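Local coordinates for amidohydrolase 3 domain-containing protein (Pyrococcus horikoshii, PDB 3IGH), which is of unknown function but probably hydrolyses carbon-nitrogen bonds other than peptide bonds, as a metal-dependent amidohydrolase of TIM-barrel fold, at residues A[268-272]-A[370-375]; A[363-367]-A[399-405]. All blocks are in the same frame, centred on the assembly; numbering follows the deposited sequence. Where two conformers were deposited one is given.

Contact 1: A[268-272]-A[370-375]; sequences SLGAR and WIVERV
R374 grips the 268-272 turn through two successive backbone carbonyls. Its NH1 donates to G270 O at 2.9 Å, nearly straight (163°), in the carbonyl plane and on a lone pair; NE reaches L269 O at 3.0 Å, in a more bent bond whose donor is tilted from that carbonyl's plane. The bend of the R374 chain at chi2 (-64°) turns this guanidinium edge toward the turn. Its faces are flanked by the W370 ring, with CE3 over the centre of one, and by the R272 guanidinium stacked on the other, centres 3.9 Å apart and planes at 24°. G270 CA sits over the W370 six-membered ring, 3.8 Å from its centroid, a CH-pi contact. Deeper in, L269 sends CD1 to I371 CD1 at 3.7 Å and CD2 toward V375 CG1. In the second shell, D282 OD2 takes salt bridges from both R272 NH2 and R374 NH2. A leucine in place of R374 would probably cost the L269 and G270 carbonyls these donors and D282 one of its cationic mates. The shared carboxylate probably lets the two guanidinium groups lie flat on each other; R374's carbonyl bonds and L269's packing join the loop to helix 371-375.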
ATOM      1  N   SER A 268      13.817   0.506  30.794  1.00 28.95           N
ATOM      2  CA  SER A 268      12.632   0.566  31.649  1.00 31.75           C
ATOM      3  C   SER A 268      12.986   0.840  33.108  1.00 29.50           C
ATOM      4  O   SER A 268      14.112   0.596  33.539  1.00 31.55           O
ATOM      5  CB  SER A 268      11.851  -0.749  31.536  1.00 35.67           C
ATOM      6  OG  SER A 268      12.633  -1.847  31.996  1.00 51.59           O
ATOM      7  N   LEU A 269      12.013   1.338  33.862  1.00 28.38           N
ATOM      8  CA  LEU A 269      12.213   1.606  35.288  1.00 34.71           C
ATOM      9  C   LEU A 269      12.398   0.343  36.108  1.00 32.49           C
ATOM     10  O   LEU A 269      13.158   0.353  37.066  1.00 33.30           O
ATOM     11  CB  LEU A 269      11.089   2.461  35.863  1.00 34.16           C
ATOM     12  CG  LEU A 269      11.116   3.910  35.379  1.00 33.42           C
ATOM     13  CD1 LEU A 269       9.755   4.535  35.587  1.00 34.96           C
ATOM     14  CD2 LEU A 269      12.238   4.728  36.046  1.00 30.43           C
ATOM     15  N   GLY A 270      11.718  -0.734  35.716  1.00 31.99           N
ATOM     16  CA  GLY A 270      11.831  -2.026  36.407  1.00 31.02           C
ATOM     17  C   GLY A 270      13.245  -2.556  36.464  1.00 42.60           C
ATOM     18  O   GLY A 270      13.731  -2.937  37.528  1.00 36.95           O
ATOM     19  N   ALA A 271      13.912  -2.536  35.313  1.00 37.98           N
ATOM     20  CA  ALA A 271      15.275  -3.025  35.189  1.00 39.57           C
ATOM     21  C   ALA A 271      16.310  -1.952  35.537  1.00 35.42           C
ATOM     22  O   ALA A 271      17.516  -2.227  35.516  1.00 37.49           O
ATOM     23  CB  ALA A 271      15.510  -3.555  33.767  1.00 39.68           C
ATOM     24  N   ARG A 272      15.827  -0.747  35.858  1.00 32.05           N
ATOM     25  CA  ARG A 272      16.661   0.445  36.119  1.00 29.80           C
ATOM     26  C   ARG A 272      17.518   0.845  34.907  1.00 33.71           C
ATOM     27  O   ARG A 272      18.644   1.322  35.051  1.00 33.49           O
ATOM     28  CB  ARG A 272      17.515   0.316  37.401  1.00 32.94           C
ATOM     29  CG  ARG A 272      16.713  -0.050  38.661  1.00 35.29           C
ATOM     30  CD  ARG A 272      17.561   0.076  39.925  1.00 39.43           C
ATOM     31  NE  ARG A 272      16.843  -0.336  41.133  1.00 44.22           N
ATOM     32  CZ  ARG A 272      16.719  -1.597  41.544  1.00 41.21           C
ATOM     33  NH1 ARG A 272      17.264  -2.589  40.853  1.00 40.59           N
ATOM     34  NH2 ARG A 272      16.038  -1.867  42.651  1.00 41.87           N
ATOM     35  N   TRP A 370       6.589  -1.136  42.152  1.00 30.90           N
ATOM     36  CA  TRP A 370       7.895  -0.726  42.698  1.00 37.00           C
ATOM     37  C   TRP A 370       8.315   0.688  42.296  1.00 33.55           C
ATOM     38  O   TRP A 370       9.432   1.108  42.593  1.00 33.17           O
ATOM     39  CB  TRP A 370       8.973  -1.723  42.240  1.00 38.63           C
ATOM     40  CG  TRP A 370       8.654  -2.302  40.896  1.00 42.48           C
ATOM     41  CD1 TRP A 370       8.205  -3.570  40.628  1.00 32.87           C
ATOM     42  CD2 TRP A 370       8.709  -1.621  39.636  1.00 39.04           C
ATOM     43  NE1 TRP A 370       7.986  -3.719  39.277  1.00 40.54           N
ATOM     44  CE2 TRP A 370       8.289  -2.540  38.646  1.00 41.69           C
ATOM     45  CE3 TRP A 370       9.081  -0.327  39.245  1.00 31.72           C
ATOM     46  CZ2 TRP A 370       8.230  -2.203  37.296  1.00 31.43           C
ATOM     47  CZ3 TRP A 370       9.010   0.007  37.907  1.00 36.56           C
ATOM     48  CH2 TRP A 370       8.592  -0.927  36.950  1.00 36.13           C
ATOM     49  N   ILE A 371       7.430   1.413  41.618  1.00 31.55           N
ATOM     50  CA  ILE A 371       7.814   2.668  40.975  1.00 35.10           C
ATOM     51  C   ILE A 371       8.306   3.760  41.929  1.00 36.45           C
ATOM     52  O   ILE A 371       9.295   4.437  41.641  1.00 34.55           O
ATOM     53  CB  ILE A 371       6.745   3.176  39.953  1.00 31.69           C
ATOM     54  CG1 ILE A 371       7.385   4.168  38.976  1.00 42.16           C
ATOM     55  CG2 ILE A 371       5.520   3.796  40.649  1.00 35.28           C
ATOM     56  CD1 ILE A 371       6.711   4.217  37.643  1.00 40.08           C
ATOM     57  N   VAL A 372       7.656   3.893  43.084  1.00 33.74           N
ATOM     58  CA  VAL A 372       8.054   4.916  44.055  1.00 33.58           C
ATOM     59  C   VAL A 372       9.413   4.579  44.689  1.00 32.30           C
ATOM     60  O   VAL A 372      10.165   5.477  45.051  1.00 37.83           O
ATOM     61  CB  VAL A 372       6.963   5.180  45.134  1.00 35.91           C
ATOM     62  CG1 VAL A 372       7.358   6.329  46.054  1.00 40.64           C
ATOM     63  CG2 VAL A 372       5.604   5.470  44.491  1.00 35.19           C
ATOM     64  N   GLU A 373       9.748   3.291  44.786  1.00 33.90           N
ATOM     65  CA  GLU A 373      11.092   2.903  45.229  1.00 37.73           C
ATOM     66  C   GLU A 373      12.168   3.301  44.208  1.00 39.64           C
ATOM     67  O   GLU A 373      13.246   3.758  44.589  1.00 35.96           O
ATOM     68  CB  GLU A 373      11.186   1.407  45.526  1.00 38.13           C
ATOM     69  CG  GLU A 373      10.612   1.015  46.884  1.00 47.50           C
ATOM     70  CD  GLU A 373       9.107   1.085  46.889  1.00 56.91           C
ATOM     71  OE1 GLU A 373       8.553   1.863  47.696  1.00 57.93           O
ATOM     72  OE2 GLU A 373       8.488   0.392  46.051  1.00 51.49           O
ATOM     73  N   ARG A 374      11.865   3.124  42.921  1.00 34.06           N
ATOM     74  CA  ARG A 374      12.794   3.523  41.847  1.00 32.07           C
ATOM     75  C   ARG A 374      13.096   5.023  41.817  1.00 30.00           C
ATOM     76  O   ARG A 374      14.261   5.423  41.694  1.00 33.88           O
ATOM     77  CB  ARG A 374      12.264   3.103  40.471  1.00 29.41           C
ATOM     78  CG  ARG A 374      12.119   1.600  40.253  1.00 27.82           C
ATOM     79  CD  ARG A 374      13.450   0.853  40.304  1.00 29.37           C
ATOM     80  NE  ARG A 374      13.282  -0.551  39.908  1.00 32.23           N
ATOM     81  CZ  ARG A 374      12.882  -1.524  40.728  1.00 41.08           C
ATOM     82  NH1 ARG A 374      12.749  -2.760  40.271  1.00 35.20           N
ATOM     83  NH2 ARG A 374      12.612  -1.263  42.008  1.00 33.94           N
ATOM     84  N   VAL A 375      12.057   5.847  41.915  1.00 30.70           N
ATOM     85  CA  VAL A 375      12.203   7.283  41.678  1.00 35.20           C
ATOM     86  C   VAL A 375      12.148   8.150  42.930  1.00 39.04           C
ATOM     87  O   VAL A 375      12.510   9.332  42.880  1.00 34.08           O
ATOM     88  CB  VAL A 375      11.197   7.821  40.603  1.00 38.51           C
ATOM     89  CG1 VAL A 375      11.273   6.985  39.325  1.00 32.97           C
ATOM     90  CG2 VAL A 375       9.755   7.880  41.146  1.00 33.87           C
TER

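Contact 2: A[363-367]-A[399-405]; sequences HFIIS and TDSPIEP. With SO4 (sulfate ion), chain E.
H363 carries CG anti to its backbone N (chi1 -157°) and E404 folds back at chi2 (-67°), so that imidazole and carboxylate meet between helix 364-367 and the loop after strand 395-397. The His-carboxylate hydrogen bond from H363 ND1 to E404 OE1 is 2.7 Å long and almost linear (176°). OE1 lies in the ring plane, but is met on its anti side and somewhat out of the carboxylate plane, the two flat groups being well turned from each other. In one of its two deposited conformers S367 adds a second donor, OG, on the syn lone pair of OE1; this bond is less certain.

On the far edge of the imidazole, NE2 donates at 2.9 Å to O4 of a sulfate, probably from the crystallisation liquor, and K422 NZ also binds that anion. P405 lays CG over one face of the H363 ring, 4.0 Å from its centroid, in a CH-pi contact. The other carboxylate oxygen, E404 OE2, stands over a face of F364, 3.4 Å from CD1, and E404 CG packs against the same ring at CD1 and CE1. At the ring's edge lies D400 OD2, 3.9 Å from F364 CZ, its carboxylate nearly coplanar with the phenyl; H339 meets F364 edge-to-face.

D400 follows a barrel strand and adjoins H67 and H69, an arrangement consistent with the metal-binding His-X-His and aspartate of amidohydrolases, and a further sulfate lies near its side chain. The ND1 bond to E404, with P405 over one face, probably holds the H363 ring in this rotation, with NE2 directed at what may be an anion-binding spot.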
ATOM      1  N   HIS A 363      -2.410   1.202  32.527  1.00 31.76           N
ATOM      2  CA  HIS A 363      -2.330  -0.019  33.333  1.00 33.39           C
ATOM      3  C   HIS A 363      -0.956  -0.283  33.974  1.00 36.65           C
ATOM      4  O   HIS A 363      -0.856  -1.080  34.910  1.00 30.80           O
ATOM      5  CB  HIS A 363      -2.868  -1.244  32.582  1.00 30.50           C
ATOM      6  CG  HIS A 363      -3.321  -2.345  33.491  1.00 34.20           C
ATOM      7  ND1 HIS A 363      -2.495  -3.379  33.871  1.00 32.30           N
ATOM      8  CD2 HIS A 363      -4.497  -2.549  34.130  1.00 36.19           C
ATOM      9  CE1 HIS A 363      -3.149  -4.188  34.685  1.00 36.25           C
ATOM     10  NE2 HIS A 363      -4.364  -3.705  34.861  1.00 35.47           N
ATOM     11  N   PHE A 364       0.090   0.406  33.497  1.00 29.39           N
ATOM     12  CA  PHE A 364       1.407   0.378  34.157  1.00 29.98           C
ATOM     13  C   PHE A 364       1.355   0.864  35.616  1.00 31.92           C
ATOM     14  O   PHE A 364       2.161   0.430  36.425  1.00 33.85           O
ATOM     15  CB  PHE A 364       2.451   1.209  33.390  1.00 33.11           C
ATOM     16  CG  PHE A 364       3.116   0.476  32.237  1.00 32.08           C
ATOM     17  CD1 PHE A 364       2.381   0.013  31.151  1.00 38.30           C
ATOM     18  CD2 PHE A 364       4.495   0.271  32.236  1.00 47.12           C
ATOM     19  CE1 PHE A 364       3.013  -0.646  30.074  1.00 31.28           C
ATOM     20  CE2 PHE A 364       5.125  -0.390  31.178  1.00 45.02           C
ATOM     21  CZ  PHE A 364       4.379  -0.845  30.095  1.00 41.65           C
ATOM     22  N   ILE A 365       0.436   1.778  35.934  1.00 32.44           N
ATOM     23  CA  ILE A 365       0.173   2.187  37.328  1.00 36.44           C
ATOM     24  C   ILE A 365      -0.073   0.964  38.226  1.00 36.36           C
ATOM     25  O   ILE A 365       0.468   0.871  39.333  1.00 37.69           O
ATOM     26  CB  ILE A 365      -1.044   3.147  37.416  1.00 37.44           C
ATOM     27  CG1 ILE A 365      -0.708   4.503  36.784  1.00 34.44           C
ATOM     28  CG2 ILE A 365      -1.520   3.343  38.872  1.00 39.17           C
ATOM     29  CD1 ILE A 365      -1.924   5.325  36.472  1.00 36.82           C
ATOM     30  N   ILE A 366      -0.849   0.015  37.704  1.00 36.82           N
ATOM     31  CA  ILE A 366      -1.203  -1.187  38.447  0.50 37.18           C
ATOM     32  C   ILE A 366      -0.063  -2.195  38.527  1.00 40.13           C
ATOM     33  O   ILE A 366       0.213  -2.731  39.611  1.00 37.04           O
ATOM     34  CB  ILE A 366      -2.508  -1.813  37.891  0.50 39.81           C
ATOM     35  CG1 ILE A 366      -3.697  -0.994  38.387  0.50 39.94           C
ATOM     36  CG2 ILE A 366      -2.668  -3.285  38.302  0.50 39.66           C
ATOM     37  CD1 ILE A 366      -4.868  -1.042  37.480  0.50 38.32           C
ATOM     38  N   SER A 367       0.609  -2.438  37.398  1.00 33.21           N
ATOM     39  CA  SER A 367       1.650  -3.459  37.320  0.50 32.95           C
ATOM     40  C   SER A 367       2.953  -3.041  37.992  1.00 35.02           C
ATOM     41  O   SER A 367       3.622  -3.863  38.627  1.00 36.97           O
ATOM     42  CB  SER A 367       1.917  -3.848  35.862  0.50 34.48           C
ATOM     43  OG  SER A 367       0.817  -4.552  35.317  0.50 43.53           O
ATOM     44  N   THR A 399      -1.931  -0.333  25.732  1.00 32.41           N
ATOM     45  CA  THR A 399      -1.664  -1.354  26.725  1.00 28.60           C
ATOM     46  C   THR A 399      -0.233  -1.862  26.669  1.00 35.11           C
ATOM     47  O   THR A 399       0.224  -2.481  27.626  1.00 32.57           O
ATOM     48  CB  THR A 399      -2.599  -2.576  26.554  1.00 29.23           C
ATOM     49  OG1 THR A 399      -2.515  -3.066  25.209  1.00 31.66           O
ATOM     50  CG2 THR A 399      -4.044  -2.204  26.876  1.00 29.23           C
ATOM     51  N   ASP A 400       0.459  -1.627  25.546  1.00 28.42           N
ATOM     52  CA  ASP A 400       1.744  -2.269  25.259  1.00 28.46           C
ATOM     53  C   ASP A 400       1.599  -3.788  25.354  1.00 29.54           C
ATOM     54  O   ASP A 400       2.531  -4.489  25.742  1.00 28.05           O
ATOM     55  CB  ASP A 400       2.866  -1.742  26.185  1.00 30.43           C
ATOM     56  CG  ASP A 400       4.258  -2.071  25.676  1.00 46.74           C
ATOM     57  OD1 ASP A 400       4.426  -2.282  24.453  1.00 35.67           O
ATOM     58  OD2 ASP A 400       5.186  -2.132  26.511  1.00 44.43           O
ATOM     59  N   SER A 401       0.419  -4.290  25.000  1.00 29.05           N
ATOM     60  CA  SER A 401       0.141  -5.719  25.032  1.00 30.20           C
ATOM     61  C   SER A 401       1.209  -6.472  24.225  1.00 33.26           C
ATOM     62  O   SER A 401       1.596  -6.027  23.132  1.00 32.23           O
ATOM     63  CB  SER A 401      -1.259  -5.982  24.472  1.00 33.90           C
ATOM     64  OG  SER A 401      -1.496  -7.364  24.339  1.00 42.94           O
ATOM     65  N   PRO A 402       1.699  -7.607  24.755  1.00 32.45           N
ATOM     66  CA  PRO A 402       1.258  -8.373  25.932  1.00 32.48           C
ATOM     67  C   PRO A 402       1.897  -8.054  27.299  1.00 39.75           C
ATOM     68  O   PRO A 402       1.774  -8.871  28.226  1.00 33.76           O
ATOM     69  CB  PRO A 402       1.609  -9.801  25.531  1.00 31.52           C
ATOM     70  CG  PRO A 402       2.894  -9.643  24.746  1.00 31.25           C
ATOM     71  CD  PRO A 402       2.830  -8.265  24.085  1.00 27.69           C
ATOM     72  N   ILE A 403       2.563  -6.904  27.432  1.00 34.91           N
ATOM     73  CA  ILE A 403       3.175  -6.509  28.706  0.50 36.80           C
ATOM     74  C   ILE A 403       2.081  -6.253  29.752  1.00 38.49           C
ATOM     75  O   ILE A 403       2.212  -6.641  30.915  1.00 33.98           O
ATOM     76  CB  ILE A 403       4.124  -5.273  28.547  0.50 36.30           C
ATOM     77  CG1 ILE A 403       5.204  -5.533  27.484  0.50 38.15           C
ATOM     78  CG2 ILE A 403       4.762  -4.864  29.881  0.50 37.25           C
ATOM     79  CD1 ILE A 403       6.054  -6.774  27.712  0.50 35.82           C
ATOM     80  N   GLU A 404       0.997  -5.612  29.325  1.00 31.87           N
ATOM     81  CA  GLU A 404      -0.192  -5.456  30.159  1.00 30.14           C
ATOM     82  C   GLU A 404      -1.321  -6.243  29.512  1.00 33.19           C
ATOM     83  O   GLU A 404      -1.228  -6.555  28.315  1.00 33.02           O
ATOM     84  CB  GLU A 404      -0.608  -3.985  30.265  1.00 29.55           C
ATOM     85  CG  GLU A 404       0.480  -3.067  30.783  1.00 30.69           C
ATOM     86  CD  GLU A 404       0.856  -3.327  32.224  1.00 41.81           C
ATOM     87  OE1 GLU A 404      -0.012  -3.774  33.002  1.00 38.27           O
ATOM     88  OE2 GLU A 404       2.028  -3.072  32.572  1.00 46.05           O
ATOM     89  N   PRO A 405      -2.389  -6.570  30.283  1.00 33.42           N
ATOM     90  CA  PRO A 405      -3.588  -7.144  29.670  1.00 33.97           C
ATOM     91  C   PRO A 405      -4.172  -6.245  28.576  1.00 33.80           C
ATOM     92  O   PRO A 405      -4.109  -5.022  28.680  1.00 31.08           O
ATOM     93  CB  PRO A 405      -4.570  -7.267  30.846  1.00 34.05           C
ATOM     94  CG  PRO A 405      -3.997  -6.431  31.935  1.00 42.52           C
ATOM     95  CD  PRO A 405      -2.525  -6.498  31.750  1.00 36.09           C
TER
HETATM   96  S   SO4 E   4      -6.541  -5.334  37.271  1.00 54.72           S
HETATM   97  O1  SO4 E   4      -7.595  -6.341  37.229  1.00 56.57           O
HETATM   98  O2  SO4 E   4      -6.545  -4.671  38.573  1.00 51.42           O
HETATM   99  O3  SO4 E   4      -5.250  -5.966  37.023  1.00 54.59           O
HETATM  100  O4  SO4 E   4      -6.787  -4.329  36.243  1.00 55.79           O
HETATM  101  O   HOH W   1       1.033  -6.892  33.629  1.00 57.79           O

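From the N terminus, the chain leaves strand 256-264 and enters the loop holding 268-272, then runs through helix 294-305 and strands 310-315, 336-337 and 357-360 before reaching 363-367 and, after a two-residue gap, 370-375. There contact 1 closes a loop with 97 residues between its segments. The chain continues through helix 386-392 and strand 395-397 to 399-405, where contact 2 closes a shorter loop of 31 residues. The two closures cross, since their segments alternate. Their centres lie about 15 Å apart, and the consecutive short helices 364-367 and 371-375 bridge them: one is tied to the loop after strand 395-397, the other to the loop after strand 256-264.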